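Local coordinates for protein argonaute (Methanocaldococcus jannaschii, PDB 5G5S) that cuts single-stranded DNA targets under the direction of short DNA guides, and may help defend the archaeon against invading genetic elements, at residues L304-F309 with I614-G619; I597-N602 with N634-S639; N603-F608 with D621-P626. All blocks are in the same frame, centred on the assembly; numbering follows the deposited sequence. Where two conformers were deposited one is given.

Interaction 1: residues L304-F309 with I614-G619; sequences LEFMKF and IGSVFG
Strands 304-308 and 614-618 run antiparallel, their axes 4.5 Å apart and their directions 137° from one another, with Met307 and Gly615 as the hydrogen-bonded pair: Met307 N gives to Gly615 O at 2.9 Å, and Gly615 N returns a bond to Met307 O at 3.1 Å. Beyond this pair a side chain takes over. Ser616 OG donates to Glu305 O at 2.6 Å, tilted 31° from the carbonyl plane; OG stands anti to the serine's own backbone N (chi1 -166°), which carries the hydroxyl across to the other strand, where it also lies 3.3 Å from Leu304 CG. The same serine has its CB over the centre of the Phe306 ring, a CH-pi contact of 3.5 Å to the centroid. Ile614 CD1 meets that ring obliquely, 3.7 Å from Phe306 CD2. Farther along, Leu304 CD1 comes up to the edge of the Phe618 ring at CD1. Beside Met307, the Phe309 ring comes obliquely against the backbone of Gly615, its CZ 3.7 Å from Gly615 CA. Helix 656-666 packs against Met307 and Phe309. In the sheet, strand 614-618 has strand 621-625 as its other neighbour, and through strand 302-308 the N-terminal strand 7-12 is carried on to the same sheet as the Piwi strands.

Interaction 2: residues I597-N602 with N634-S639; sequences ISIRKN and NPVKLS
Ser598 and Arg600 pair with Ser639 and Lys637 in an antiparallel section of the central sheet of the PIWI domain, which has the RNase H fold. Four backbone bonds close the two hydrogen-bonded pairs. Ser598 N gives to Ser639 O at 2.9 Å, and Ser639 N gives back to Ser598 O at 3.0 Å. At the next pair Arg600 N reaches Lys637 O at 2.8 Å with an almost straight N-H...O angle of 177°, while Lys637 N bonds Arg600 O at 2.9 Å. Outward backbone bonds continue the sheet: Ile597 and Ile599 with Phe569 and Arg571 of the parallel strand 566-571, Val636 and Leu638 with Phe624 and Gly622 of strand 621-625. Where the strands part, Arg681 takes over through its guanidinium group, with NH2 serving both Lys601 O and Pro635 O and NE serving Asn634 O; Asn603 ND2 also donates to Pro635 O. The Lys601 side chain points away from the other strand, and its NZ forms a salt bridge with Asp572, an active-site and manganese-binding residue by similarity. Asn634, the last residue of a region that binds the phosphorylated 5' end of the guide, gives its ND2 to Asp262. On the face of Arg600 and Lys637 the aliphatic stems run side by side, and their like charges stay apart, NE of Arg600 5.1 Å from NZ of Lys637. The other face is apolar, turned to Leu662 of helix 656-666: Ile599 CG1 lies beside Leu638 CD2, and Ile599 CG2, anti to the backbone N, meets Val636 CG1 at 3.7 Å.

Interaction 3: residues N603-F608 with D621-P626; sequences NKYKVF and DGIFLP
Tyr605 reaches from the loop linking strands 593-600 and 614-618 to Asp621 and Ile623 on strand 621-625, within the RNase H-like PIWI domain. An Asx turn precedes it: Asn603 OD1 accepts from Tyr605 N at 3.1 Å. From there CB points to the strand, and CG stands anti to the carbonyl carbon (chi1 -68°), extending the ring along it. Ile623 CD1 sits over one face but nearer its border than its centre, 3.7 Å from Tyr605 CD1 and about as near to CE1. At the ring edge CE2 passes Asp621 CB, with OD2 near the ring plane. At the tip Tyr605 OH donates to Asp621 OD2 at 2.8 Å, meeting that oxygen's anti lone pair, the one away from the other carboxylate oxygen; ring and carboxylate planes stand 84° apart. Lys145 adds a long, weak ion pair to the same oxygen, which would probably favour the charged carboxylate. Two residues after Tyr605, Val607 continues the apolar seam, its CB 4.2 Å from Leu625 CD2. Ile623 also takes Val607, CG2 to CG2 at 3.8 Å.

In the fold
All three contacts reach one sheet, in which five neighbouring strands run in the order 302-308, 614-618, 621-625, 636-645, 593-600. Interaction 1 joins the first pair and interaction 2 the last, their centres about 13 Å apart. Strand 621-625 bridges them: Ile623 N lies 2.7 Å from Ser616 O, and Val636 N 2.8 Å from Phe624 O, both probable hydrogen bonds. Interaction 3 adds the loop that leaves interaction 2 at Asn602 and passes beside this middle strand, where Ile623 CD1 also packs on Phe618 CB. Interaction 2 is the one beside the predicted catalytic site, the Lys601 side chain about 3 Å from Asp572 and 5 Å from Asp690 (nearest side-chain atoms); interactions 1 and 3 lie away from it.

Interaction 1: residues L304-F309 with I614-G619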
loop_
_atom_site.group_PDB
_atom_site.type_symbol
_atom_site.label_atom_id
_atom_site.label_comp_id
_atom_site.label_asym_id
_atom_site.label_seq_id
_atom_site.Cartn_x
_atom_site.Cartn_y
_atom_site.Cartn_z
ATOM N N LEU A 304 -21.470 -3.842 15.632
ATOM C CA LEU A 304 -21.201 -5.000 14.799
ATOM C C LEU A 304 -20.470 -6.106 15.551
ATOM O O LEU A 304 -19.583 -5.811 16.353
ATOM C CB LEU A 304 -20.344 -4.520 13.606
ATOM C CG LEU A 304 -20.305 -5.375 12.358
ATOM C CD1 LEU A 304 -21.709 -5.605 11.795
ATOM C CD2 LEU A 304 -19.402 -4.736 11.316
ATOM N N GLU A 305 -20.810 -7.378 15.245
ATOM C CA GLU A 305 -20.182 -8.572 15.816
ATOM C C GLU A 305 -18.916 -8.916 15.013
ATOM O O GLU A 305 -18.966 -9.003 13.785
ATOM C CB GLU A 305 -21.159 -9.756 15.822
ATOM C CG GLU A 305 -22.255 -9.659 16.871
ATOM C CD GLU A 305 -23.228 -10.823 16.869
ATOM O OE1 GLU A 305 -23.815 -11.115 15.801
ATOM O OE2 GLU A 305 -23.425 -11.428 17.947
ATOM N N PHE A 306 -17.785 -9.108 15.715
ATOM C CA PHE A 306 -16.480 -9.399 15.120
ATOM C C PHE A 306 -15.924 -10.752 15.551
ATOM O O PHE A 306 -15.921 -11.071 16.741
ATOM C CB PHE A 306 -15.453 -8.293 15.508
ATOM C CG PHE A 306 -15.498 -7.012 14.704
ATOM C CD1 PHE A 306 -16.507 -6.077 14.909
ATOM C CD2 PHE A 306 -14.507 -6.720 13.777
ATOM C CE1 PHE A 306 -16.540 -4.887 14.172
ATOM C CE2 PHE A 306 -14.548 -5.535 13.032
ATOM C CZ PHE A 306 -15.565 -4.630 13.232
ATOM N N MET A 307 -15.408 -11.522 14.585
ATOM C CA MET A 307 -14.713 -12.776 14.854
ATOM C C MET A 307 -13.281 -12.378 15.298
ATOM O O MET A 307 -12.799 -11.292 14.946
ATOM C CB MET A 307 -14.646 -13.671 13.577
ATOM C CG MET A 307 -13.565 -13.227 12.576
ATOM S SD MET A 307 -13.229 -14.279 11.143
ATOM C CE MET A 307 -12.174 -15.477 11.852
ATOM N N LYS A 308 -12.606 -13.256 16.043
ATOM C CA LYS A 308 -11.219 -13.028 16.434
ATOM C C LYS A 308 -10.383 -14.059 15.682
ATOM O O LYS A 308 -10.757 -15.231 15.642
ATOM C CB LYS A 308 -11.025 -13.125 17.957
ATOM C CG LYS A 308 -9.722 -12.459 18.412
ATOM C CD LYS A 308 -9.770 -12.003 19.864
ATOM C CE LYS A 308 -9.782 -10.498 20.020
ATOM N NZ LYS A 308 -8.458 -9.893 19.736
ATOM N N PHE A 309 -9.301 -13.624 15.024
ATOM C CA PHE A 309 -8.473 -14.544 14.257
ATOM C C PHE A 309 -7.611 -15.426 15.148
ATOM O O PHE A 309 -7.221 -15.016 16.239
ATOM C CB PHE A 309 -7.592 -13.785 13.246
ATOM C CG PHE A 309 -8.311 -12.844 12.311
ATOM C CD1 PHE A 309 -9.364 -13.292 11.520
ATOM C CD2 PHE A 309 -7.888 -11.529 12.163
ATOM C CE1 PHE A 309 -10.018 -12.424 10.646
ATOM C CE2 PHE A 309 -8.531 -10.664 11.277
ATOM C CZ PHE A 309 -9.593 -11.117 10.522
ATOM N N ILE A 614 -9.013 -8.893 14.634
ATOM C CA ILE A 614 -10.472 -8.950 14.471
ATOM C C ILE A 614 -10.951 -8.673 13.041
ATOM O O ILE A 614 -10.329 -7.909 12.299
ATOM C CB ILE A 614 -11.240 -8.094 15.537
ATOM C CG1 ILE A 614 -10.837 -6.597 15.484
ATOM C CG2 ILE A 614 -11.091 -8.687 16.951
ATOM C CD1 ILE A 614 -11.853 -5.640 16.104
ATOM N N GLY A 615 -12.070 -9.294 12.689
ATOM C CA GLY A 615 -12.679 -9.174 11.374
ATOM C C GLY A 615 -14.181 -9.315 11.400
ATOM O O GLY A 615 -14.727 -10.072 12.209
ATOM N N SER A 616 -14.864 -8.570 10.518
ATOM C CA SER A 616 -16.322 -8.622 10.392
ATOM C C SER A 616 -16.754 -8.382 8.940
ATOM O O SER A 616 -15.901 -8.154 8.079
ATOM C CB SER A 616 -16.991 -7.644 11.351
ATOM O OG SER A 616 -18.377 -7.911 11.456
ATOM N N VAL A 617 -18.065 -8.527 8.650
ATOM C CA VAL A 617 -18.634 -8.347 7.311
ATOM C C VAL A 617 -19.769 -7.316 7.399
ATOM O O VAL A 617 -20.713 -7.504 8.160
ATOM C CB VAL A 617 -19.094 -9.689 6.657
ATOM C CG1 VAL A 617 -19.827 -9.451 5.336
ATOM C CG2 VAL A 617 -17.922 -10.646 6.446
ATOM N N PHE A 618 -19.660 -6.217 6.643
ATOM C CA PHE A 618 -20.701 -5.197 6.637
ATOM C C PHE A 618 -21.195 -4.986 5.205
ATOM O O PHE A 618 -20.441 -4.488 4.355
ATOM C CB PHE A 618 -20.214 -3.894 7.291
ATOM C CG PHE A 618 -21.319 -2.917 7.608
ATOM C CD1 PHE A 618 -22.237 -3.182 8.621
ATOM C CD2 PHE A 618 -21.427 -1.718 6.915
ATOM C CE1 PHE A 618 -23.252 -2.272 8.924
ATOM C CE2 PHE A 618 -22.451 -0.814 7.207
ATOM C CZ PHE A 618 -23.360 -1.099 8.207
ATOM N N GLY A 619 -22.434 -5.422 4.955
ATOM C CA GLY A 619 -23.099 -5.369 3.653
ATOM C C GLY A 619 -22.229 -5.860 2.514
ATOM O O GLY A 619 -21.958 -5.113 1.563
#

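Interaction 2: residues I597-N602 with N634-S639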
loop_
_atom_site.group_PDB
_atom_site.type_symbol
_atom_site.label_atom_id
_atom_site.label_comp_id
_atom_site.label_asym_id
_atom_site.label_seq_id
_atom_site.Cartn_x
_atom_site.Cartn_y
_atom_site.Cartn_z
ATOM N N ILE A 597 -9.674 -11.272 -5.141
ATOM C CA ILE A 597 -10.275 -10.534 -4.051
ATOM C C ILE A 597 -9.633 -9.141 -4.051
ATOM O O ILE A 597 -8.442 -9.003 -4.344
ATOM C CB ILE A 597 -10.199 -11.297 -2.696
ATOM C CG1 ILE A 597 -11.261 -10.747 -1.684
ATOM C CG2 ILE A 597 -8.759 -11.323 -2.133
ATOM C CD1 ILE A 597 -11.562 -11.579 -0.397
ATOM N N SER A 598 -10.434 -8.116 -3.774
ATOM C CA SER A 598 -9.974 -6.737 -3.713
ATOM C C SER A 598 -9.607 -6.400 -2.267
ATOM O O SER A 598 -10.387 -6.659 -1.350
ATOM C CB SER A 598 -11.039 -5.790 -4.262
ATOM O OG SER A 598 -10.726 -4.432 -4.005
ATOM N N ILE A 599 -8.389 -5.896 -2.063
ATOM C CA ILE A 599 -7.888 -5.525 -0.743
ATOM C C ILE A 599 -7.596 -4.041 -0.800
ATOM O O ILE A 599 -6.712 -3.617 -1.534
ATOM C CB ILE A 599 -6.684 -6.412 -0.316
ATOM C CG1 ILE A 599 -7.163 -7.879 -0.109
ATOM C CG2 ILE A 599 -5.978 -5.848 0.955
ATOM C CD1 ILE A 599 -6.113 -8.878 -0.053
ATOM N N ARG A 600 -8.407 -3.247 -0.095
ATOM C CA ARG A 600 -8.270 -1.797 -0.091
ATOM C C ARG A 600 -7.839 -1.236 1.265
ATOM O O ARG A 600 -8.596 -1.257 2.242
ATOM C CB ARG A 600 -9.528 -1.123 -0.658
ATOM C CG ARG A 600 -9.789 -1.537 -2.108
ATOM C CD ARG A 600 -10.888 -0.741 -2.756
ATOM N NE ARG A 600 -10.419 0.526 -3.322
ATOM C CZ ARG A 600 -9.964 0.675 -4.562
ATOM N NH1 ARG A 600 -9.887 -0.367 -5.379
ATOM N NH2 ARG A 600 -9.570 1.865 -4.990
ATOM N N LYS A 601 -6.584 -0.764 1.314
ATOM C CA LYS A 601 -5.970 -0.154 2.495
ATOM C C LYS A 601 -6.572 1.244 2.737
ATOM O O LYS A 601 -6.687 1.683 3.874
ATOM C CB LYS A 601 -4.418 -0.105 2.354
ATOM C CG LYS A 601 -3.910 0.648 1.114
ATOM C CD LYS A 601 -2.393 0.562 0.963
ATOM C CE LYS A 601 -1.947 0.775 -0.470
ATOM N NZ LYS A 601 -2.249 -0.401 -1.339
ATOM N N ASN A 602 -6.987 1.913 1.660
ATOM C CA ASN A 602 -7.581 3.242 1.690
ATOM C C ASN A 602 -9.062 3.050 1.513
ATOM O O ASN A 602 -9.500 2.613 0.458
ATOM C CB ASN A 602 -6.976 4.137 0.576
ATOM C CG ASN A 602 -5.464 4.265 0.635
ATOM O OD1 ASN A 602 -4.866 4.521 1.693
ATOM N ND2 ASN A 602 -4.810 4.095 -0.510
ATOM N N ASN A 634 -6.445 2.265 11.072
ATOM C CA ASN A 634 -7.534 2.173 10.119
ATOM C C ASN A 634 -7.712 0.748 9.645
ATOM O O ASN A 634 -6.739 0.046 9.403
ATOM C CB ASN A 634 -7.237 3.047 8.908
ATOM C CG ASN A 634 -7.269 4.517 9.229
ATOM O OD1 ASN A 634 -7.659 4.913 10.318
ATOM N ND2 ASN A 634 -6.863 5.336 8.276
ATOM N N PRO A 635 -8.956 0.310 9.510
ATOM C CA PRO A 635 -9.214 -1.046 9.000
ATOM C C PRO A 635 -8.942 -1.173 7.492
ATOM O O PRO A 635 -8.821 -0.174 6.771
ATOM C CB PRO A 635 -10.687 -1.286 9.349
ATOM C CG PRO A 635 -11.276 0.056 9.413
ATOM C CD PRO A 635 -10.210 1.004 9.863
ATOM N N VAL A 636 -8.819 -2.423 7.038
ATOM C CA VAL A 636 -8.611 -2.798 5.644
ATOM C C VAL A 636 -9.957 -3.319 5.138
ATOM O O VAL A 636 -10.605 -4.116 5.820
ATOM C CB VAL A 636 -7.490 -3.872 5.500
ATOM C CG1 VAL A 636 -7.288 -4.265 4.044
ATOM C CG2 VAL A 636 -6.173 -3.398 6.119
ATOM N N LYS A 637 -10.381 -2.858 3.954
ATOM C CA LYS A 637 -11.625 -3.320 3.342
ATOM C C LYS A 637 -11.348 -4.465 2.362
ATOM O O LYS A 637 -10.448 -4.366 1.528
ATOM C CB LYS A 637 -12.350 -2.175 2.635
ATOM C CG LYS A 637 -13.757 -2.542 2.167
ATOM C CD LYS A 637 -14.458 -1.394 1.448
ATOM C CE LYS A 637 -13.931 -1.138 0.058
ATOM N NZ LYS A 637 -14.738 -0.101 -0.634
ATOM N N LEU A 638 -12.125 -5.554 2.491
ATOM C CA LEU A 638 -12.084 -6.734 1.621
ATOM C C LEU A 638 -13.372 -6.720 0.801
ATOM O O LEU A 638 -14.446 -6.511 1.350
ATOM C CB LEU A 638 -11.938 -8.038 2.418
ATOM C CG LEU A 638 -10.880 -8.037 3.523
ATOM C CD1 LEU A 638 -10.918 -9.328 4.301
ATOM C CD2 LEU A 638 -9.470 -7.779 2.972
ATOM N N SER A 639 -13.257 -6.838 -0.521
ATOM C CA SER A 639 -14.419 -6.721 -1.393
ATOM C C SER A 639 -14.298 -7.623 -2.605
ATOM O O SER A 639 -13.188 -7.955 -3.033
ATOM C CB SER A 639 -14.538 -5.269 -1.859
ATOM O OG SER A 639 -15.667 -5.054 -2.686
#

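Interaction 3: residues N603-F608 with D621-P626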
loop_
_atom_site.group_PDB
_atom_site.type_symbol
_atom_site.label_atom_id
_atom_site.label_comp_id
_atom_site.label_asym_id
_atom_site.label_seq_id
_atom_site.Cartn_x
_atom_site.Cartn_y
_atom_site.Cartn_z
ATOM N N ASN A 603 -9.819 3.268 2.592
ATOM C CA ASN A 603 -11.262 3.099 2.646
ATOM C C ASN A 603 -11.864 4.027 3.707
ATOM O O ASN A 603 -11.135 4.695 4.432
ATOM C CB ASN A 603 -11.633 1.612 2.849
ATOM C CG ASN A 603 -11.222 1.049 4.192
ATOM O OD1 ASN A 603 -11.979 1.103 5.155
ATOM N ND2 ASN A 603 -10.018 0.505 4.284
ATOM N N LYS A 604 -13.182 4.115 3.742
ATOM C CA LYS A 604 -13.963 4.995 4.609
ATOM C C LYS A 604 -14.354 4.414 5.975
ATOM O O LYS A 604 -14.847 5.167 6.818
ATOM C CB LYS A 604 -15.208 5.491 3.847
ATOM C CG LYS A 604 -14.850 6.170 2.524
ATOM C CD LYS A 604 -16.093 6.675 1.849
ATOM C CE LYS A 604 -15.819 7.587 0.670
ATOM N NZ LYS A 604 -15.364 6.829 -0.516
ATOM N N TYR A 605 -14.143 3.096 6.202
ATOM C CA TYR A 605 -14.506 2.432 7.466
ATOM C C TYR A 605 -13.593 2.771 8.611
ATOM O O TYR A 605 -12.396 2.941 8.413
ATOM C CB TYR A 605 -14.573 0.898 7.335
ATOM C CG TYR A 605 -15.707 0.365 6.485
ATOM C CD1 TYR A 605 -17.004 0.290 6.983
ATOM C CD2 TYR A 605 -15.462 -0.173 5.227
ATOM C CE1 TYR A 605 -18.039 -0.263 6.229
ATOM C CE2 TYR A 605 -16.488 -0.710 4.457
ATOM C CZ TYR A 605 -17.777 -0.754 4.962
ATOM O OH TYR A 605 -18.786 -1.279 4.198
ATOM N N LYS A 606 -14.165 2.818 9.826
ATOM C CA LYS A 606 -13.468 3.044 11.089
ATOM C C LYS A 606 -14.115 2.173 12.133
ATOM O O LYS A 606 -15.341 2.151 12.227
ATOM C CB LYS A 606 -13.559 4.521 11.557
ATOM C CG LYS A 606 -12.767 5.538 10.752
ATOM C CD LYS A 606 -11.246 5.311 10.795
ATOM C CE LYS A 606 -10.521 6.007 9.657
ATOM N NZ LYS A 606 -10.942 5.524 8.307
ATOM N N VAL A 607 -13.299 1.472 12.931
ATOM C CA VAL A 607 -13.764 0.638 14.045
ATOM C C VAL A 607 -13.371 1.375 15.322
ATOM O O VAL A 607 -12.190 1.655 15.538
ATOM C CB VAL A 607 -13.234 -0.822 14.013
ATOM C CG1 VAL A 607 -14.021 -1.703 14.983
ATOM C CG2 VAL A 607 -13.297 -1.403 12.603
ATOM N N PHE A 608 -14.369 1.738 16.143
ATOM C CA PHE A 608 -14.142 2.500 17.364
ATOM C C PHE A 608 -13.615 1.598 18.497
ATOM O O PHE A 608 -14.315 1.354 19.483
ATOM C CB PHE A 608 -15.407 3.301 17.758
ATOM C CG PHE A 608 -16.061 4.172 16.695
ATOM C CD1 PHE A 608 -15.354 4.574 15.558
ATOM C CD2 PHE A 608 -17.363 4.634 16.858
ATOM C CE1 PHE A 608 -15.961 5.368 14.581
ATOM C CE2 PHE A 608 -17.957 5.458 15.898
ATOM C CZ PHE A 608 -17.253 5.822 14.769
ATOM N N ASP A 621 -18.983 -6.301 2.547
ATOM C CA ASP A 621 -17.572 -5.893 2.679
ATOM C C ASP A 621 -16.951 -6.488 3.924
ATOM O O ASP A 621 -17.544 -6.434 4.992
ATOM C CB ASP A 621 -17.401 -4.363 2.748
ATOM C CG ASP A 621 -17.793 -3.561 1.525
ATOM O OD1 ASP A 621 -17.725 -4.114 0.398
ATOM O OD2 ASP A 621 -18.103 -2.360 1.683
ATOM N N GLY A 622 -15.745 -7.013 3.781
ATOM C CA GLY A 622 -14.967 -7.531 4.887
ATOM C C GLY A 622 -14.257 -6.374 5.553
ATOM O O GLY A 622 -13.670 -5.530 4.872
ATOM N N ILE A 623 -14.389 -6.270 6.874
ATOM C CA ILE A 623 -13.736 -5.235 7.675
ATOM C C ILE A 623 -12.664 -5.977 8.478
ATOM O O ILE A 623 -12.967 -6.731 9.403
ATOM C CB ILE A 623 -14.716 -4.390 8.539
ATOM C CG1 ILE A 623 -15.840 -3.765 7.676
ATOM C CG2 ILE A 623 -13.949 -3.311 9.331
ATOM C CD1 ILE A 623 -16.973 -3.118 8.522
ATOM N N PHE A 624 -11.415 -5.769 8.064
ATOM C CA PHE A 624 -10.200 -6.434 8.512
ATOM C C PHE A 624 -9.328 -5.501 9.378
ATOM O O PHE A 624 -8.887 -4.454 8.906
ATOM C CB PHE A 624 -9.486 -6.900 7.220
ATOM C CG PHE A 624 -8.315 -7.845 7.302
ATOM C CD1 PHE A 624 -8.511 -9.201 7.533
ATOM C CD2 PHE A 624 -7.022 -7.399 7.041
ATOM C CE1 PHE A 624 -7.425 -10.080 7.583
ATOM C CE2 PHE A 624 -5.940 -8.279 7.087
ATOM C CZ PHE A 624 -6.145 -9.609 7.375
ATOM N N LEU A 625 -9.117 -5.868 10.666
ATOM C CA LEU A 625 -8.295 -5.092 11.598
ATOM C C LEU A 625 -7.233 -6.034 12.242
ATOM O O LEU A 625 -7.432 -6.555 13.353
ATOM C CB LEU A 625 -9.186 -4.362 12.620
ATOM C CG LEU A 625 -8.558 -3.220 13.427
ATOM C CD1 LEU A 625 -8.143 -2.048 12.531
ATOM C CD2 LEU A 625 -9.521 -2.727 14.500
ATOM N N PRO A 626 -6.111 -6.303 11.511
ATOM C CA PRO A 626 -5.165 -7.323 11.984
ATOM C C PRO A 626 -4.161 -6.991 13.081
ATOM O O PRO A 626 -3.981 -7.784 13.996
ATOM C CB PRO A 626 -4.457 -7.770 10.693
ATOM C CG PRO A 626 -4.465 -6.550 9.827
ATOM C CD PRO A 626 -5.745 -5.818 10.156
#